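Local coordinates for protein inositol-3-phosphate synthase (Caenorhabditis elegans, PDB 1VKO) that belongs to the inositol-3-phosphate synthase family, binds nicotinamide-adenine-dinucleotide on a Rossmann-type domain and holds a pyrophosphate beside it, at residues V146-P151 and T455-R460; Y296-P301 and G321-K326; Y449-L454 and S480-A485. All blocks are in the same frame, centred on the assembly; numbering follows the deposited sequence.

Interaction 1 of 3, residues V146-P151 and T455-R460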
loop_
_atom_site.group_PDB
_atom_site.type_symbol
_atom_site.label_atom_id
_atom_site.label_comp_id
_atom_site.label_asym_id
_atom_site.label_seq_id
_atom_site.Cartn_x
_atom_site.Cartn_y
_atom_site.Cartn_z
ATOM N N VAL A 146 -30.166 -11.854 25.317
ATOM C CA VAL A 146 -30.809 -11.224 26.475
ATOM C C VAL A 146 -31.259 -9.813 26.068
ATOM O O VAL A 146 -30.589 -9.158 25.283
ATOM C CB VAL A 146 -29.970 -11.244 27.803
ATOM C CG1 VAL A 146 -29.734 -12.662 28.285
ATOM C CG2 VAL A 146 -28.666 -10.546 27.663
ATOM N N PRO A 147 -32.441 -9.397 26.510
ATOM C CA PRO A 147 -32.966 -8.079 26.148
ATOM C C PRO A 147 -32.007 -6.959 26.536
ATOM O O PRO A 147 -31.517 -6.918 27.671
ATOM C CB PRO A 147 -34.290 -7.991 26.939
ATOM C CG PRO A 147 -34.706 -9.440 27.168
ATOM C CD PRO A 147 -33.394 -10.179 27.325
ATOM N N ILE A 148 -31.711 -6.074 25.582
ATOM C CA ILE A 148 -30.803 -4.941 25.824
ATOM C C ILE A 148 -31.384 -3.683 25.204
ATOM O O ILE A 148 -32.276 -3.770 24.393
ATOM C CB ILE A 148 -29.383 -5.204 25.263
ATOM C CG1 ILE A 148 -29.439 -5.522 23.760
ATOM C CG2 ILE A 148 -28.678 -6.291 26.066
ATOM C CD1 ILE A 148 -28.104 -5.629 23.064
ATOM N N LEU A 149 -30.884 -2.513 25.589
ATOM C CA LEU A 149 -31.341 -1.266 24.978
ATOM C C LEU A 149 -31.065 -1.185 23.472
ATOM O O LEU A 149 -30.173 -1.853 22.950
ATOM C CB LEU A 149 -30.661 -0.081 25.654
ATOM C CG LEU A 149 -30.867 0.119 27.145
ATOM C CD1 LEU A 149 -29.710 0.942 27.669
ATOM C CD2 LEU A 149 -32.228 0.802 27.388
ATOM N N SER A 150 -31.867 -0.380 22.780
ATOM C CA SER A 150 -31.498 0.122 21.468
ATOM C C SER A 150 -30.999 1.513 21.703
ATOM O O SER A 150 -31.485 2.180 22.619
ATOM C CB SER A 150 -32.731 0.224 20.573
ATOM O OG SER A 150 -32.563 1.239 19.586
ATOM N N PRO A 151 -30.079 2.005 20.885
ATOM C CA PRO A 151 -29.579 3.366 21.100
ATOM C C PRO A 151 -30.699 4.385 20.955
ATOM O O PRO A 151 -30.530 5.521 21.368
ATOM C CB PRO A 151 -28.537 3.540 19.995
ATOM C CG PRO A 151 -28.089 2.117 19.683
ATOM C CD PRO A 151 -29.420 1.351 19.735
ATOM N N THR A 455 -23.170 -1.809 29.745
ATOM C CA THR A 455 -23.160 -1.400 31.152
ATOM C C THR A 455 -24.535 -1.547 31.813
ATOM O O THR A 455 -24.641 -2.135 32.886
ATOM C CB THR A 455 -22.635 0.024 31.323
ATOM O OG1 THR A 455 -21.263 0.075 30.923
ATOM C CG2 THR A 455 -22.580 0.387 32.814
ATOM N N GLU A 456 -25.572 -1.016 31.162
ATOM C CA GLU A 456 -26.939 -1.136 31.664
ATOM C C GLU A 456 -27.335 -2.600 31.790
ATOM O O GLU A 456 -28.049 -2.976 32.722
ATOM C CB GLU A 456 -27.924 -0.414 30.750
ATOM C CG GLU A 456 -29.297 -0.171 31.362
ATOM C CD GLU A 456 -30.159 -1.414 31.415
ATOM O OE1 GLU A 456 -30.175 -2.162 30.413
ATOM O OE2 GLU A 456 -30.839 -1.646 32.454
ATOM N N LEU A 457 -26.881 -3.420 30.843
ATOM C CA LEU A 457 -27.151 -4.842 30.882
ATOM C C LEU A 457 -26.460 -5.433 32.095
ATOM O O LEU A 457 -27.089 -6.148 32.871
ATOM C CB LEU A 457 -26.710 -5.554 29.597
ATOM C CG LEU A 457 -26.557 -7.083 29.750
ATOM C CD1 LEU A 457 -27.915 -7.775 30.034
ATOM C CD2 LEU A 457 -25.851 -7.720 28.586
ATOM N N ALA A 458 -25.179 -5.138 32.284
ATOM C CA ALA A 458 -24.482 -5.683 33.445
ATOM C C ALA A 458 -25.154 -5.229 34.762
ATOM O O ALA A 458 -25.131 -5.951 35.784
ATOM C CB ALA A 458 -23.005 -5.315 33.408
ATOM N N SER A 459 -25.764 -4.039 34.731
ATOM C CA SER A 459 -26.424 -3.503 35.907
ATOM C C SER A 459 -27.639 -4.357 36.247
ATOM O O SER A 459 -28.181 -4.227 37.342
ATOM C CB SER A 459 -26.798 -2.027 35.725
ATOM O OG SER A 459 -28.108 -1.864 35.217
ATOM N N ARG A 460 -28.034 -5.236 35.314
ATOM C CA ARG A 460 -29.187 -6.150 35.450
ATOM C C ARG A 460 -28.827 -7.598 35.762
ATOM O O ARG A 460 -29.700 -8.448 35.908
ATOM C CB ARG A 460 -30.077 -6.122 34.198
ATOM C CG ARG A 460 -31.053 -4.956 34.195
ATOM C CD ARG A 460 -32.060 -4.965 33.031
ATOM N NE ARG A 460 -31.430 -4.587 31.766
ATOM C CZ ARG A 460 -31.326 -5.347 30.676
ATOM N NH1 ARG A 460 -31.826 -6.574 30.615
ATOM N NH2 ARG A 460 -30.719 -4.850 29.613
#
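At the C-terminal end of helix 440-458, Arg460 and Leu457 hold the loop that runs from strand 136-141 to strand 154-159. The polar half is a fork: NH1 and NH2 of Arg460 converge end-on on one acceptor, Pro147 O, with NH2 at 2.9 Å and NH1 at 3.0 Å from that oxygen. Pro147 O lies close to the guanidinium plane, and both nitrogens reach it from the same face of its carbonyl.

The other edge of the guanidinium, NE and NH2, lies side-on against the carboxylate of Glu456, and the NH2 to OE1 salt bridge measures 2.9 Å. A bend at chi3 (-74°) turns the guanidinium back toward Glu456, four residues earlier, whose carboxylate meets its edge and fixes its rotation. Outside the pair, Arg460 NH1 also bonds Val71 O and Glu456 OE2 accepts from Arg75 N, so the buried charges are well supplied with partners.

Alongside, Val146 CG2 packs 3.7 Å from Leu457 CD1, the two side chains meeting at about a right angle, while the other methyl, Leu457 CD2, rests 4.0 Å from Ile148 CG2. Leu149 CD1 lies 3.8 Å from Glu456 CB, against the aliphatic part of that chain. This is a buried arginine-carboxylate pair that ties a helix terminus to a loop carbonyl, here beside the Rossmann-type sheet.

Interaction 2 of 3, residues Y296-P301 and G321-K326; sequences YINGSP and GGDDFK. With NAD (nicotinamide-adenine-dinucleotide), chain G.
This is a parallel beta contact that passes into a loop-to-loop junction, at the edge of the parallel Rossmann-type sheet where its last two strands, 295-298 and 320-321, end at the nicotinamide-adenine-dinucleotide. Gly321 bonds the neighbouring strand through both its N and its O, straddling Ile297: its N donates to Tyr296 O, in the carbonyl plane, and its O accepts from Asn298 N at 2.8 Å. Beyond the strands the pairing continues through Asp324 N to Asn298 O and Phe325 N to Gly299 O (3.1 Å), the latter donor standing above the carbonyl plane. A cis peptide precedes Asp323 on this path.

Asn298 works both ways. With CG anti to the backbone N (chi1 174°), its OD1 accepts from Ser300 N in an Asx turn, while ND2 makes a weak bond to Asp323 OD1 at 2.7 Å, amide and carboxylate planes 57° apart; ND2 also donates to Gln302 O. A water lies between Asp323 OD2 and Pro301 O, within hydrogen-bonding distance of each.

On the ligand side, Gly299 CA sits over the face of the Phe325 ring, 3.9 Å from its centroid, in a CH-pi contact. Gly299 O lies over a face of the ring too, offset toward its rim. Ser300 OG and NAD O3D share a hydrogen bond of 3.0 Å. Asp324 sets its OD2 3.4 Å from Pro301 CG, and its carboxylate is held by Lys373 and Ser376.

Strand 242-247 flanks 295-298 on the side away from 320-321. Tyr296 packs on helix 281-291, whereas Ile297 and Phe325 both lean on Leu451 of helix 440-458.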
loop_
_atom_site.group_PDB
_atom_site.type_symbol
_atom_site.label_atom_id
_atom_site.label_comp_id
_atom_site.label_asym_id
_atom_site.label_seq_id
_atom_site.Cartn_x
_atom_site.Cartn_y
_atom_site.Cartn_z
ATOM N N TYR A 296 -19.418 4.953 35.307
ATOM C CA TYR A 296 -18.490 5.815 34.632
ATOM C C TYR A 296 -17.585 5.058 33.655
ATOM O O TYR A 296 -16.859 4.100 34.060
ATOM C CB TYR A 296 -17.671 6.618 35.656
ATOM C CG TYR A 296 -16.816 7.672 34.986
ATOM C CD1 TYR A 296 -17.338 8.915 34.624
ATOM C CD2 TYR A 296 -15.509 7.408 34.678
ATOM C CE1 TYR A 296 -16.533 9.866 33.985
ATOM C CE2 TYR A 296 -14.726 8.320 34.021
ATOM C CZ TYR A 296 -15.201 9.546 33.706
ATOM O OH TYR A 296 -14.337 10.453 33.062
ATOM N N ILE A 297 -17.650 5.491 32.384
ATOM C CA ILE A 297 -16.781 4.988 31.285
ATOM C C ILE A 297 -15.776 6.011 30.763
ATOM O O ILE A 297 -16.149 7.152 30.421
ATOM C CB ILE A 297 -17.622 4.472 30.060
ATOM C CG1 ILE A 297 -18.822 3.606 30.492
ATOM C CG2 ILE A 297 -16.708 3.761 29.003
ATOM C CD1 ILE A 297 -18.470 2.392 31.291
ATOM N N ASN A 298 -14.512 5.587 30.692
ATOM C CA ASN A 298 -13.403 6.392 30.189
ATOM C C ASN A 298 -13.009 5.961 28.764
ATOM O O ASN A 298 -12.386 4.898 28.593
ATOM C CB ASN A 298 -12.177 6.239 31.106
ATOM C CG ASN A 298 -10.910 6.967 30.551
ATOM O OD1 ASN A 298 -11.011 7.964 29.839
ATOM N ND2 ASN A 298 -9.728 6.461 30.898
ATOM N N GLY A 299 -13.361 6.799 27.783
ATOM C CA GLY A 299 -13.158 6.562 26.367
ATOM C C GLY A 299 -11.810 7.065 25.877
ATOM O O GLY A 299 -11.447 6.871 24.705
ATOM N N SER A 300 -11.046 7.687 26.779
ATOM C CA SER A 300 -9.772 8.304 26.424
ATOM C C SER A 300 -8.596 7.604 27.133
ATOM O O SER A 300 -8.801 6.749 28.011
ATOM C CB SER A 300 -9.778 9.790 26.755
ATOM O OG SER A 300 -10.758 10.474 25.997
ATOM N N PRO A 301 -7.379 7.914 26.689
ATOM C CA PRO A 301 -6.174 7.292 27.216
ATOM C C PRO A 301 -5.799 7.638 28.657
ATOM O O PRO A 301 -5.080 6.843 29.250
ATOM C CB PRO A 301 -5.071 7.837 26.290
ATOM C CG PRO A 301 -5.758 8.177 25.080
ATOM C CD PRO A 301 -7.072 8.790 25.550
ATOM N N GLY A 321 -15.333 1.650 33.722
ATOM C CA GLY A 321 -14.796 1.061 32.479
ATOM C C GLY A 321 -13.761 1.936 31.766
ATOM O O GLY A 321 -13.741 3.146 31.942
ATOM N N GLY A 322 -12.895 1.312 30.968
ATOM C CA GLY A 322 -11.834 1.997 30.209
ATOM C C GLY A 322 -10.678 1.058 29.898
ATOM O O GLY A 322 -10.712 -0.108 30.276
ATOM N N ASP A 323 -9.646 1.537 29.204
ATOM C CA ASP A 323 -9.564 2.904 28.771
ATOM C C ASP A 323 -9.363 2.925 27.269
ATOM O O ASP A 323 -8.581 2.116 26.730
ATOM C CB ASP A 323 -8.330 3.549 29.394
ATOM C CG ASP A 323 -8.375 3.596 30.887
ATOM O OD1 ASP A 323 -9.473 3.804 31.509
ATOM O OD2 ASP A 323 -7.328 3.506 31.549
ATOM N N ASP A 324 -10.041 3.862 26.607
ATOM C CA ASP A 324 -9.684 4.335 25.257
ATOM C C ASP A 324 -10.327 3.486 24.160
ATOM O O ASP A 324 -9.978 2.294 24.001
ATOM C CB ASP A 324 -8.158 4.411 25.109
ATOM C CG ASP A 324 -7.698 5.333 23.981
ATOM O OD1 ASP A 324 -8.466 6.219 23.535
ATOM O OD2 ASP A 324 -6.543 5.260 23.507
ATOM N N PHE A 325 -11.251 4.107 23.404
ATOM C CA PHE A 325 -11.973 3.426 22.348
ATOM C C PHE A 325 -11.029 2.685 21.489
ATOM O O PHE A 325 -9.957 3.192 21.099
ATOM C CB PHE A 325 -12.747 4.388 21.432
ATOM C CG PHE A 325 -13.737 5.283 22.142
ATOM C CD1 PHE A 325 -14.711 4.754 22.981
ATOM C CD2 PHE A 325 -13.720 6.657 21.937
ATOM C CE1 PHE A 325 -15.645 5.610 23.621
ATOM C CE2 PHE A 325 -14.660 7.500 22.585
ATOM C CZ PHE A 325 -15.591 6.954 23.411
ATOM N N LYS A 326 -11.424 1.465 21.180
ATOM C CA LYS A 326 -10.686 0.674 20.244
ATOM C C LYS A 326 -11.443 0.647 18.943
ATOM O O LYS A 326 -12.255 -0.260 18.687
ATOM C CB LYS A 326 -10.498 -0.707 20.809
ATOM C CG LYS A 326 -9.629 -1.527 19.985
ATOM C CD LYS A 326 -10.093 -2.950 20.117
ATOM C CE LYS A 326 -9.451 -3.628 21.277
ATOM N NZ LYS A 326 -9.771 -5.077 21.264
HETATM P PA NAD G . -13.140 16.290 19.728
HETATM O O1A NAD G . -12.196 17.381 19.901
HETATM O O2A NAD G . -13.915 16.528 18.498
HETATM O O5B NAD G . -14.024 16.217 21.043
HETATM C C5B NAD G . -13.549 16.749 22.243
HETATM C C4B NAD G . -14.630 17.658 22.797
HETATM O O4B NAD G . -14.516 17.676 24.203
HETATM C C3B NAD G . -14.478 19.079 22.334
HETATM O O3B NAD G . -15.811 19.543 22.188
HETATM C C2B NAD G . -13.900 19.835 23.497
HETATM O O2B NAD G . -14.641 21.053 23.542
HETATM C C1B NAD G . -14.338 18.977 24.680
HETATM N N9A NAD G . -13.570 19.022 25.952
HETATM C C8A NAD G . -12.231 19.133 26.169
HETATM N N7A NAD G . -12.018 19.153 27.504
HETATM C C5A NAD G . -13.184 19.061 28.170
HETATM C C6A NAD G . -13.540 19.074 29.530
HETATM N N6A NAD G . -12.656 19.239 30.527
HETATM N N1A NAD G . -14.868 18.989 29.862
HETATM C C2A NAD G . -15.827 18.927 28.893
HETATM N N3A NAD G . -15.462 18.959 27.586
HETATM C C4A NAD G . -14.169 19.013 27.203
HETATM O O3 NAD G . -12.405 14.845 19.704
HETATM P PN NAD G . -13.238 13.531 19.366
HETATM O O1N NAD G . -14.656 13.810 19.719
HETATM O O2N NAD G . -12.906 13.142 17.993
HETATM O O5D NAD G . -12.776 12.421 20.454
HETATM C C5D NAD G . -12.703 12.738 21.833
HETATM C C4D NAD G . -11.780 11.810 22.648
HETATM O O4D NAD G . -12.037 10.463 22.336
HETATM C C3D NAD G . -10.284 12.037 22.400
HETATM O O3D NAD G . -9.610 11.943 23.624
HETATM C C2D NAD G . -9.869 10.810 21.631
HETATM O O2D NAD G . -8.532 10.383 21.840
HETATM C C1D NAD G . -10.810 9.782 22.197
HETATM N N1N NAD G . -10.790 8.671 21.252
HETATM C C2N NAD G . -11.223 8.858 19.976
HETATM C C3N NAD G . -11.167 7.801 19.096
HETATM C C7N NAD G . -11.986 7.938 17.868
HETATM O O7N NAD G . -12.629 9.189 17.708
HETATM N N7N NAD G . -12.096 6.912 17.015
HETATM C C4N NAD G . -10.690 6.539 19.500
HETATM C C5N NAD G . -10.239 6.378 20.791
HETATM C C6N NAD G . -10.284 7.467 21.675
HETATM O O HOH W 1 -5.169 4.703 30.892
#

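Interaction 3 of 3, residues Y449-L454 and S480-A485; sequences YDLAIL and SLLLKA. With POP (pyrophosphate 2-), chain H.
Apolar packing carries this contact: leucines of helix 440-458 meet the end of a 3-10 segment that reaches 482 and the residue after it, with no hydrogen bond between the two segments. Leu482 is the central piece. Its CB faces the methyl Leu451 CD2 at 3.7 Å, the two side chains sliding past each other in opposite directions, and its own methyl CD2 touches Leu454 CD1, also at 3.7 Å, one helical turn further along. Leu482 CG also lies 4.1 Å from Asp450 CB, so the leucine rests against three residues of the helix. Leu451 CD2 reaches on to Leu483, meeting its CG at 4.0 Å with both methyls equally near, and thus touches two consecutive residues, the last of the 3-10 segment and the first of the loop after it.

The polar interactions lead outward. Asp450 offers the contact its CB alone; its carboxylate turns away to Ser119, Thr121 and the backbone N of Val120, at the start of helix 120-123. Leu483 N donates to Ser480 O at 2.9 Å, the i to i+3 bond expected of a 3-10 turn.

Ligand binding belongs to Lys484, just past the packing. A bend at chi4 (72°) brings its NZ to the pyrophosphate, where it donates to POP O5 at 2.6 Å and to the bridging POP O at 2.9 Å. The same nitrogen bonds Phe325 O, and Lys373, Lys377 and Lys414 join it around the anion. This is plain leucine packing of a helix on a 3-10 segment, with Lys484 reaching into a lysine-rich anion pocket next to the nicotinamide-adenine-dinucleotide site.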
loop_
_atom_site.group_PDB
_atom_site.type_symbol
_atom_site.label_atom_id
_atom_site.label_comp_id
_atom_site.label_asym_id
_atom_site.label_seq_id
_atom_site.Cartn_x
_atom_site.Cartn_y
_atom_site.Cartn_z
ATOM N N TYR A 449 -22.269 3.710 21.913
ATOM C CA TYR A 449 -23.561 3.076 22.169
ATOM C C TYR A 449 -23.333 1.712 22.794
ATOM O O TYR A 449 -24.037 1.362 23.705
ATOM C CB TYR A 449 -24.459 2.924 20.940
ATOM C CG TYR A 449 -24.690 4.139 20.112
ATOM C CD1 TYR A 449 -24.876 5.384 20.681
ATOM C CD2 TYR A 449 -24.738 4.030 18.728
ATOM C CE1 TYR A 449 -25.116 6.510 19.883
ATOM C CE2 TYR A 449 -24.976 5.132 17.922
ATOM C CZ TYR A 449 -25.162 6.351 18.504
ATOM O OH TYR A 449 -25.320 7.430 17.693
ATOM N N ASP A 450 -22.317 0.964 22.361
ATOM C CA ASP A 450 -22.109 -0.357 22.937
ATOM C C ASP A 450 -21.676 -0.317 24.390
ATOM O O ASP A 450 -22.119 -1.162 25.204
ATOM C CB ASP A 450 -21.093 -1.166 22.158
ATOM C CG ASP A 450 -21.531 -1.466 20.723
ATOM O OD1 ASP A 450 -22.731 -1.777 20.509
ATOM O OD2 ASP A 450 -20.722 -1.445 19.753
ATOM N N LEU A 451 -20.784 0.617 24.734
ATOM C CA LEU A 451 -20.303 0.683 26.127
ATOM C C LEU A 451 -21.492 0.991 27.064
ATOM O O LEU A 451 -21.724 0.309 28.068
ATOM C CB LEU A 451 -19.176 1.707 26.280
ATOM C CG LEU A 451 -17.826 1.404 25.608
ATOM C CD1 LEU A 451 -17.137 2.715 25.261
ATOM C CD2 LEU A 451 -16.917 0.530 26.470
ATOM N N ALA A 452 -22.267 2.005 26.717
ATOM C CA ALA A 452 -23.413 2.343 27.530
ATOM C C ALA A 452 -24.279 1.080 27.664
ATOM O O ALA A 452 -24.736 0.742 28.767
ATOM C CB ALA A 452 -24.197 3.503 26.900
ATOM N N ILE A 453 -24.461 0.364 26.553
ATOM C CA ILE A 453 -25.520 -0.631 26.463
ATOM C C ILE A 453 -25.126 -1.878 27.253
ATOM O O ILE A 453 -25.923 -2.449 27.998
ATOM C CB ILE A 453 -25.901 -0.880 24.980
ATOM C CG1 ILE A 453 -26.776 0.286 24.479
ATOM C CG2 ILE A 453 -26.617 -2.224 24.775
ATOM C CD1 ILE A 453 -27.064 0.270 23.002
ATOM N N LEU A 454 -23.879 -2.279 27.138
ATOM C CA LEU A 454 -23.416 -3.409 27.911
ATOM C C LEU A 454 -23.357 -3.091 29.398
ATOM O O LEU A 454 -23.479 -4.003 30.228
ATOM C CB LEU A 454 -22.047 -3.859 27.397
ATOM C CG LEU A 454 -22.144 -4.404 25.988
ATOM C CD1 LEU A 454 -20.803 -4.426 25.345
ATOM C CD2 LEU A 454 -22.854 -5.788 25.916
ATOM N N SER A 480 -13.959 -4.867 27.383
ATOM C CA SER A 480 -12.636 -4.871 26.772
ATOM C C SER A 480 -12.591 -4.853 25.267
ATOM O O SER A 480 -11.689 -4.255 24.695
ATOM C CB SER A 480 -11.885 -6.117 27.234
ATOM O OG SER A 480 -11.593 -5.940 28.576
ATOM N N LEU A 481 -13.530 -5.544 24.625
ATOM C CA LEU A 481 -13.554 -5.600 23.159
ATOM C C LEU A 481 -13.713 -4.237 22.561
ATOM O O LEU A 481 -13.325 -4.022 21.415
ATOM C CB LEU A 481 -14.620 -6.570 22.605
ATOM C CG LEU A 481 -16.112 -6.273 22.649
ATOM C CD1 LEU A 481 -16.888 -7.229 21.687
ATOM C CD2 LEU A 481 -16.553 -6.443 24.081
ATOM N N LEU A 482 -14.277 -3.322 23.344
ATOM C CA LEU A 482 -14.494 -1.970 22.884
ATOM C C LEU A 482 -13.324 -1.037 23.211
ATOM O O LEU A 482 -13.320 0.124 22.790
ATOM C CB LEU A 482 -15.810 -1.401 23.470
ATOM C CG LEU A 482 -17.166 -1.917 22.963
ATOM C CD1 LEU A 482 -17.053 -2.498 21.576
ATOM C CD2 LEU A 482 -17.774 -2.931 23.885
ATOM N N LEU A 483 -12.334 -1.540 23.952
ATOM C CA LEU A 483 -11.345 -0.653 24.568
ATOM C C LEU A 483 -9.917 -1.104 24.314
ATOM O O LEU A 483 -9.659 -2.309 24.269
ATOM C CB LEU A 483 -11.621 -0.541 26.073
ATOM C CG LEU A 483 -12.960 0.102 26.488
ATOM C CD1 LEU A 483 -13.234 -0.194 27.953
ATOM C CD2 LEU A 483 -13.069 1.623 26.165
ATOM N N LYS A 484 -9.010 -0.128 24.174
ATOM C CA LYS A 484 -7.633 -0.358 23.760
ATOM C C LYS A 484 -6.783 -0.826 24.889
ATOM O O LYS A 484 -5.918 -1.690 24.697
ATOM C CB LYS A 484 -6.979 0.920 23.295
ATOM C CG LYS A 484 -7.113 1.188 21.848
ATOM C CD LYS A 484 -6.054 2.209 21.439
ATOM C CE LYS A 484 -6.543 2.943 20.214
ATOM N NZ LYS A 484 -7.655 3.902 20.529
ATOM N N ALA A 485 -7.040 -0.215 26.053
ATOM C CA ALA A 485 -6.217 -0.345 27.246
ATOM C C ALA A 485 -7.118 -0.697 28.409
ATOM O O ALA A 485 -7.373 0.115 29.319
ATOM C CB ALA A 485 -5.467 0.939 27.507
HETATM P P1 POP H . -7.462 3.170 16.718
HETATM O O1 POP H . -8.340 1.944 16.924
HETATM O O2 POP H . -7.610 3.675 15.302
HETATM O O3 POP H . -6.008 2.790 16.953
HETATM O O POP H . -7.956 4.355 17.727
HETATM P P2 POP H . -7.329 5.855 17.858
HETATM O O4 POP H . -8.236 6.811 17.090
HETATM O O5 POP H . -7.255 6.216 19.336
HETATM O O6 POP H . -5.922 6.049 17.282
#

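In the fold
Helix 440-458 supplies a segment to interactions 1 and 3 and packs against interaction 2. Interactions 1 and 3 use successive parts of it, their centres 13 Å apart, and the 146-151 loop continues onto interaction 3, where Pro151 CB lies 3.9 Å from Tyr449 CG. Interaction 2, 18 Å from interaction 1, meets it through Ile297 CD1, 3.6 Å from Thr455 OG1. Interactions 2 and 3 are closest, centres 8 Å apart: Ala485 O probably accepts from Asp323 N (2.7 Å), so the 480-485 segment runs beside 321-326. Together these two bring Ser300, Phe325 and Lys484 to the nicotinamide-adenine-dinucleotide, and Lys326 and Lys484 to the pyrophosphate, while interaction 1 fastens the far end of the helix.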